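PDB 5IX8: putative sugar ABC transport system, substrate-binding protein from Bordetella parapertussis, which probably binds a carbohydrate as the substrate-binding component of an ABC transporter. Local coordinates for residues Pro207-Gly212 and Thr230-Lys235; Val226-Ser231 and Gly244-Val249. All blocks are in the same frame, centred on the assembly; numbering follows the deposited sequence.

Both contacts lie in the lobe built on the mixed sheet, with centres about 9 Å apart, and both use strand 227-231, with Thr230 and Ser231 common to them. Along the chain, contact 1 closes the beta-alpha-beta unit of strand 201-205, helix 209-221 and strand 227-231. Contact 2 closes the next unit, in which helix 235-242 leads to strand 246-250. Contact 2 runs the length of the strand beside its sheet neighbour; contact 1 meets its last residues and the loop beyond with a helix start. The selenium of Met233, a selenomethionine, packs on Val249 CG1 (SE to CG1 3.6 Å), so two successive crossovers of a periplasmic binding protein fold touch directly.

Contact 1: Pro207-Gly212 and Thr230-Lys235; sequences PVTFLG and TSAMVK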
loop_
_atom_site.group_PDB
_atom_site.type_symbol
_atom_site.label_atom_id
_atom_site.label_comp_id
_atom_site.label_asym_id
_atom_site.label_seq_id
_atom_site.Cartn_x
_atom_site.Cartn_y
_atom_site.Cartn_z
ATOM N N PRO A 207 -8.369 1.049 -6.610
ATOM C CA PRO A 207 -7.027 1.321 -6.094
ATOM C C PRO A 207 -6.398 0.197 -5.310
ATOM O O PRO A 207 -5.200 0.318 -5.025
ATOM C CB PRO A 207 -7.260 2.537 -5.182
ATOM C CG PRO A 207 -8.662 2.226 -4.551
ATOM C CD PRO A 207 -9.405 1.739 -5.816
ATOM N N VAL A 208 -7.143 -0.853 -4.923
ATOM C CA VAL A 208 -6.629 -1.870 -4.000
ATOM C C VAL A 208 -7.252 -3.221 -4.302
ATOM O O VAL A 208 -8.361 -3.315 -4.844
ATOM C CB VAL A 208 -6.894 -1.537 -2.510
ATOM C CG1 VAL A 208 -6.309 -0.231 -2.128
ATOM C CG2 VAL A 208 -8.402 -1.543 -2.214
ATOM N N THR A 209 -6.525 -4.274 -3.909
ATOM C CA THR A 209 -6.871 -5.675 -4.126
ATOM C C THR A 209 -8.348 -5.996 -3.953
ATOM O O THR A 209 -8.992 -6.515 -4.865
ATOM C CB THR A 209 -6.077 -6.568 -3.162
ATOM O OG1 THR A 209 -4.703 -6.180 -3.132
ATOM C CG2 THR A 209 -6.206 -8.014 -3.590
ATOM N N PHE A 210 -8.897 -5.746 -2.768
ATOM C CA PHE A 210 -10.251 -6.240 -2.514
ATOM C C PHE A 210 -11.296 -5.500 -3.329
ATOM O O PHE A 210 -12.342 -6.079 -3.637
ATOM C CB PHE A 210 -10.618 -6.125 -1.036
ATOM C CG PHE A 210 -9.838 -7.028 -0.161
ATOM C CD1 PHE A 210 -9.181 -8.133 -0.691
ATOM C CD2 PHE A 210 -9.767 -6.791 1.197
ATOM C CE1 PHE A 210 -8.447 -8.993 0.147
ATOM C CE2 PHE A 210 -9.032 -7.635 2.023
ATOM C CZ PHE A 210 -8.391 -8.739 1.499
ATOM N N LEU A 211 -11.072 -4.214 -3.632
ATOM C CA LEU A 211 -12.015 -3.522 -4.515
ATOM C C LEU A 211 -11.928 -4.094 -5.922
ATOM O O LEU A 211 -12.952 -4.291 -6.572
ATOM C CB LEU A 211 -11.774 -2.006 -4.506
ATOM C CG LEU A 211 -12.174 -1.276 -3.222
ATOM C CD1 LEU A 211 -11.740 0.189 -3.319
ATOM C CD2 LEU A 211 -13.675 -1.397 -2.946
ATOM N N GLY A 212 -10.719 -4.424 -6.387
ATOM C CA GLY A 212 -10.594 -5.097 -7.674
ATOM C C GLY A 212 -11.279 -6.458 -7.715
ATOM O O GLY A 212 -11.940 -6.792 -8.697
ATOM N N THR A 230 -6.275 -2.608 -11.006
ATOM C CA THR A 230 -6.224 -2.609 -9.561
ATOM C C THR A 230 -4.766 -2.591 -9.120
ATOM O O THR A 230 -3.852 -2.385 -9.925
ATOM C CB THR A 230 -6.996 -3.824 -9.028
ATOM O OG1 THR A 230 -7.223 -3.697 -7.614
ATOM C CG2 THR A 230 -6.234 -5.098 -9.310
ATOM N N SER A 231 -4.552 -2.783 -7.817
ATOM C CA SER A 231 -3.222 -2.679 -7.259
ATOM C C SER A 231 -3.058 -3.712 -6.158
ATOM O O SER A 231 -4.022 -4.062 -5.480
ATOM C CB SER A 231 -2.988 -1.256 -6.736
ATOM O OG SER A 231 -1.638 -1.100 -6.330
ATOM N N ALA A 232 -1.829 -4.211 -6.028
ATOM C CA ALA A 232 -1.369 -5.132 -4.992
ATOM C C ALA A 232 -1.772 -6.571 -5.295
ATOM O O ALA A 232 -2.941 -6.945 -5.164
ATOM C CB ALA A 232 -1.865 -4.718 -3.604
HETATM N N MSE A 233 -0.798 -7.386 -5.694
HETATM C CA MSE A 233 -1.085 -8.734 -6.153
HETATM C C MSE A 233 -1.509 -9.682 -5.062
HETATM O O MSE A 233 -0.973 -9.644 -3.959
HETATM C CB MSE A 233 0.142 -9.337 -6.832
HETATM C CG MSE A 233 0.467 -8.646 -8.182
HETATM SE SE MSE A 233 -0.737 -9.210 -9.605
HETATM C CE MSE A 233 -0.236 -11.085 -9.775
ATOM N N VAL A 234 -2.436 -10.570 -5.422
ATOM C CA VAL A 234 -2.648 -11.827 -4.713
ATOM C C VAL A 234 -2.576 -12.936 -5.756
ATOM O O VAL A 234 -2.770 -12.700 -6.950
ATOM C CB VAL A 234 -4.001 -11.861 -3.964
ATOM C CG1 VAL A 234 -4.036 -10.812 -2.852
ATOM C CG2 VAL A 234 -5.114 -11.608 -4.933
ATOM N N LYS A 235 -2.299 -14.160 -5.287
ATOM C CA LYS A 235 -2.106 -15.295 -6.190
ATOM C C LYS A 235 -3.224 -15.410 -7.223
ATOM O O LYS A 235 -2.965 -15.655 -8.408
ATOM C CB LYS A 235 -2.017 -16.586 -5.366
ATOM C CG LYS A 235 -1.905 -17.867 -6.198
ATOM C CD LYS A 235 -0.576 -17.935 -6.938
ATOM C CE LYS A 235 -0.626 -18.940 -8.114
ATOM N NZ LYS A 235 -1.143 -20.302 -7.717
#
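Thr209 OG1 gives a hydrogen bond to Ala232 O at 2.8 Å. It belongs to a beta-alpha-beta crossover of the periplasmic binding protein fold, where the start of helix 209-221 meets the chain leaving strand 227-231. The hydroxyl approaches from the side of the carbonyl, at a C=O...donor angle of 126°, and is tilted 30° from its plane. With chi1 at -46°, OG1 lies beside the backbone N and faces Ala232, while CG2, anti to that N, lies further along the segment and packs obliquely on Val234 CG1 at 3.6 Å. Threonine suits the place because one branch is polar and the other apolar. The small Ala232 points its methyl toward the helix, and CB comes to 3.2 Å from Thr209 OG1.

One step back along the strand, Ser231 CB lies against Pro207 O, 3.2 Å away. With no side chain on Gly212 the helix can settle close to the strand, and Gly212 CA lies 3.7 Å from Thr230 OG1. Val208 is the N-cap of the helix, and its carbonyl takes the first-turn bond from Gly212 N. Further out, the Ser231 hydroxyl is held by Glu252, and Pro207 O accepts a bond from Arg158, so side chains outside the pair position both residues. The loop after the strand is tied to helix 28-43 of the other lobe through Asn28. Just ahead of helix 209-221, Thr206 OG1 is hydrogen-bonded to Thr230 OG1.

Contact 2: Val226-Ser231 and Gly244-Val249; sequences VKVLTS and GRLLAV. With SO4 (sulfate ion), chain D.
Arg245 NH1 is gripped by two backbone carbonyls, Val226 O at 3.0 Å and that of Arg224. The bond to Val226 O lies in the carbonyl plane on a lone pair, although that oxygen is tilted out of the guanidinium plane. Arg245 leaves its backbone pointing away from strand 227-231; bends at chi2 (65°) and chi3 (74°) fold the chain round to the strand. NE then gives a nearly straight bond, 171° at the hydrogen, to in-plane sulfate O2 at 2.8 Å, and NH2 bonds O3. The sulfate, probably from the crystallisation liquor, also takes a bond from Arg220.

Here strand 246-250 joins strand 227-231 in parallel, closing a beta-alpha-beta unit whose helix, 235-242, ends in a Schellman motif at Gly244, where positive phi suits glycine. Val228 reaches both neighbours of Leu246: its N bonds Arg245 O at 2.9 Å, and its O accepts from Leu247 N at 2.8 Å. The chain then turns a corner at Leu247, and Thr230 N resumes the pairing with Ala248 O at 3.2 Å. The Ala248 amide, buried at this irregularity, has no partner in the model.

Branched side chains fill the face shared by Val228, Leu246, Thr230 and Val249. Leu246 CD2 packs across Val228 CB at 3.7 Å, with helix 235-242 over Leu246. Thr230 and Val249 run side by side, their CG2 methyls 3.7 Å apart. Away from this face, Leu247 lies alongside Leu229, CD2 to CD2 at 4.2 Å, and Leu229 rests on Leu129 and Leu133 of helix 122-135.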
loop_
_atom_site.group_PDB
_atom_site.type_symbol
_atom_site.label_atom_id
_atom_site.label_comp_id
_atom_site.label_asym_id
_atom_site.label_seq_id
_atom_site.Cartn_x
_atom_site.Cartn_y
_atom_site.Cartn_z
ATOM N N VAL A 226 -16.038 -6.150 -18.818
ATOM C CA VAL A 226 -15.169 -5.023 -18.498
ATOM C C VAL A 226 -13.812 -5.546 -18.063
ATOM O O VAL A 226 -13.698 -6.642 -17.492
ATOM C CB VAL A 226 -15.781 -4.117 -17.415
ATOM C CG1 VAL A 226 -17.042 -3.424 -17.947
ATOM C CG2 VAL A 226 -16.083 -4.913 -16.124
ATOM N N LYS A 227 -12.785 -4.730 -18.302
ATOM C CA LYS A 227 -11.429 -5.013 -17.852
ATOM C C LYS A 227 -11.168 -4.185 -16.612
ATOM O O LYS A 227 -11.471 -2.988 -16.592
ATOM C CB LYS A 227 -10.390 -4.685 -18.926
ATOM C CG LYS A 227 -10.572 -5.507 -20.181
ATOM C CD LYS A 227 -9.632 -5.035 -21.272
ATOM C CE LYS A 227 -9.653 -6.024 -22.415
ATOM N NZ LYS A 227 -9.288 -7.376 -21.865
ATOM N N VAL A 228 -10.590 -4.809 -15.594
ATOM C CA VAL A 228 -10.403 -4.176 -14.291
ATOM C C VAL A 228 -8.931 -3.843 -14.101
ATOM O O VAL A 228 -8.052 -4.619 -14.499
ATOM C CB VAL A 228 -10.939 -5.076 -13.156
ATOM C CG1 VAL A 228 -10.689 -4.439 -11.779
ATOM C CG2 VAL A 228 -12.427 -5.339 -13.394
ATOM N N LEU A 229 -8.672 -2.655 -13.559
ATOM C CA LEU A 229 -7.355 -2.219 -13.122
ATOM C C LEU A 229 -7.368 -2.171 -11.615
ATOM O O LEU A 229 -8.353 -1.721 -11.011
ATOM C CB LEU A 229 -7.018 -0.824 -13.662
ATOM C CG LEU A 229 -6.898 -0.793 -15.191
ATOM C CD1 LEU A 229 -8.177 -0.346 -15.827
ATOM C CD2 LEU A 229 -5.737 0.080 -15.624
ATOM N N THR A 230 -6.275 -2.608 -11.006
ATOM C CA THR A 230 -6.224 -2.609 -9.561
ATOM C C THR A 230 -4.766 -2.591 -9.120
ATOM O O THR A 230 -3.852 -2.385 -9.925
ATOM C CB THR A 230 -6.996 -3.824 -9.028
ATOM O OG1 THR A 230 -7.223 -3.697 -7.614
ATOM C CG2 THR A 230 -6.234 -5.098 -9.310
ATOM N N SER A 231 -4.552 -2.783 -7.817
ATOM C CA SER A 231 -3.222 -2.679 -7.259
ATOM C C SER A 231 -3.058 -3.712 -6.158
ATOM O O SER A 231 -4.022 -4.062 -5.480
ATOM C CB SER A 231 -2.988 -1.256 -6.736
ATOM O OG SER A 231 -1.638 -1.100 -6.330
ATOM N N GLY A 244 -7.576 -12.299 -19.069
ATOM C CA GLY A 244 -7.959 -11.009 -19.598
ATOM C C GLY A 244 -8.890 -10.195 -18.730
ATOM O O GLY A 244 -9.282 -9.097 -19.136
ATOM N N ARG A 245 -9.267 -10.687 -17.556
ATOM C CA ARG A 245 -10.234 -9.955 -16.736
ATOM C C ARG A 245 -9.593 -8.773 -16.007
ATOM O O ARG A 245 -10.226 -7.717 -15.853
ATOM C CB ARG A 245 -10.883 -10.907 -15.741
ATOM C CG ARG A 245 -11.768 -10.217 -14.736
ATOM C CD ARG A 245 -13.001 -9.564 -15.381
ATOM N NE ARG A 245 -14.009 -10.559 -15.779
ATOM C CZ ARG A 245 -15.145 -10.264 -16.409
ATOM N NH1 ARG A 245 -15.418 -9.005 -16.752
ATOM N NH2 ARG A 245 -16.003 -11.231 -16.710
ATOM N N LEU A 246 -8.342 -8.933 -15.556
ATOM C CA LEU A 246 -7.551 -7.839 -15.001
ATOM C C LEU A 246 -6.590 -7.366 -16.080
ATOM O O LEU A 246 -5.770 -8.152 -16.578
ATOM C CB LEU A 246 -6.765 -8.260 -13.754
ATOM C CG LEU A 246 -7.528 -8.651 -12.481
ATOM C CD1 LEU A 246 -6.522 -9.024 -11.362
ATOM C CD2 LEU A 246 -8.499 -7.566 -12.005
ATOM N N LEU A 247 -6.697 -6.091 -16.443
ATOM C CA LEU A 247 -5.813 -5.530 -17.464
ATOM C C LEU A 247 -4.418 -5.317 -16.920
ATOM O O LEU A 247 -3.421 -5.573 -17.610
ATOM C CB LEU A 247 -6.382 -4.204 -17.961
ATOM C CG LEU A 247 -5.525 -3.378 -18.919
ATOM C CD1 LEU A 247 -5.223 -4.143 -20.206
ATOM C CD2 LEU A 247 -6.211 -2.040 -19.201
ATOM N N ALA A 248 -4.333 -4.854 -15.681
ATOM C CA ALA A 248 -3.064 -4.509 -15.077
ATOM C C ALA A 248 -3.254 -4.433 -13.580
ATOM O O ALA A 248 -4.316 -4.012 -13.087
ATOM C CB ALA A 248 -2.542 -3.164 -15.601
ATOM N N VAL A 249 -2.203 -4.807 -12.864
ATOM C CA VAL A 249 -2.188 -4.741 -11.413
ATOM C C VAL A 249 -0.889 -4.089 -11.027
ATOM O O VAL A 249 0.186 -4.627 -11.318
ATOM C CB VAL A 249 -2.288 -6.132 -10.751
ATOM C CG1 VAL A 249 -2.214 -5.973 -9.223
ATOM C CG2 VAL A 249 -3.577 -6.861 -11.184
HETATM S S SO4 D . -13.900 -14.235 -16.104
HETATM O O1 SO4 D . -12.655 -14.364 -16.840
HETATM O O2 SO4 D . -13.732 -13.255 -15.025
HETATM O O3 SO4 D . -14.957 -13.790 -17.008
HETATM O O4 SO4 D . -14.230 -15.546 -15.558
#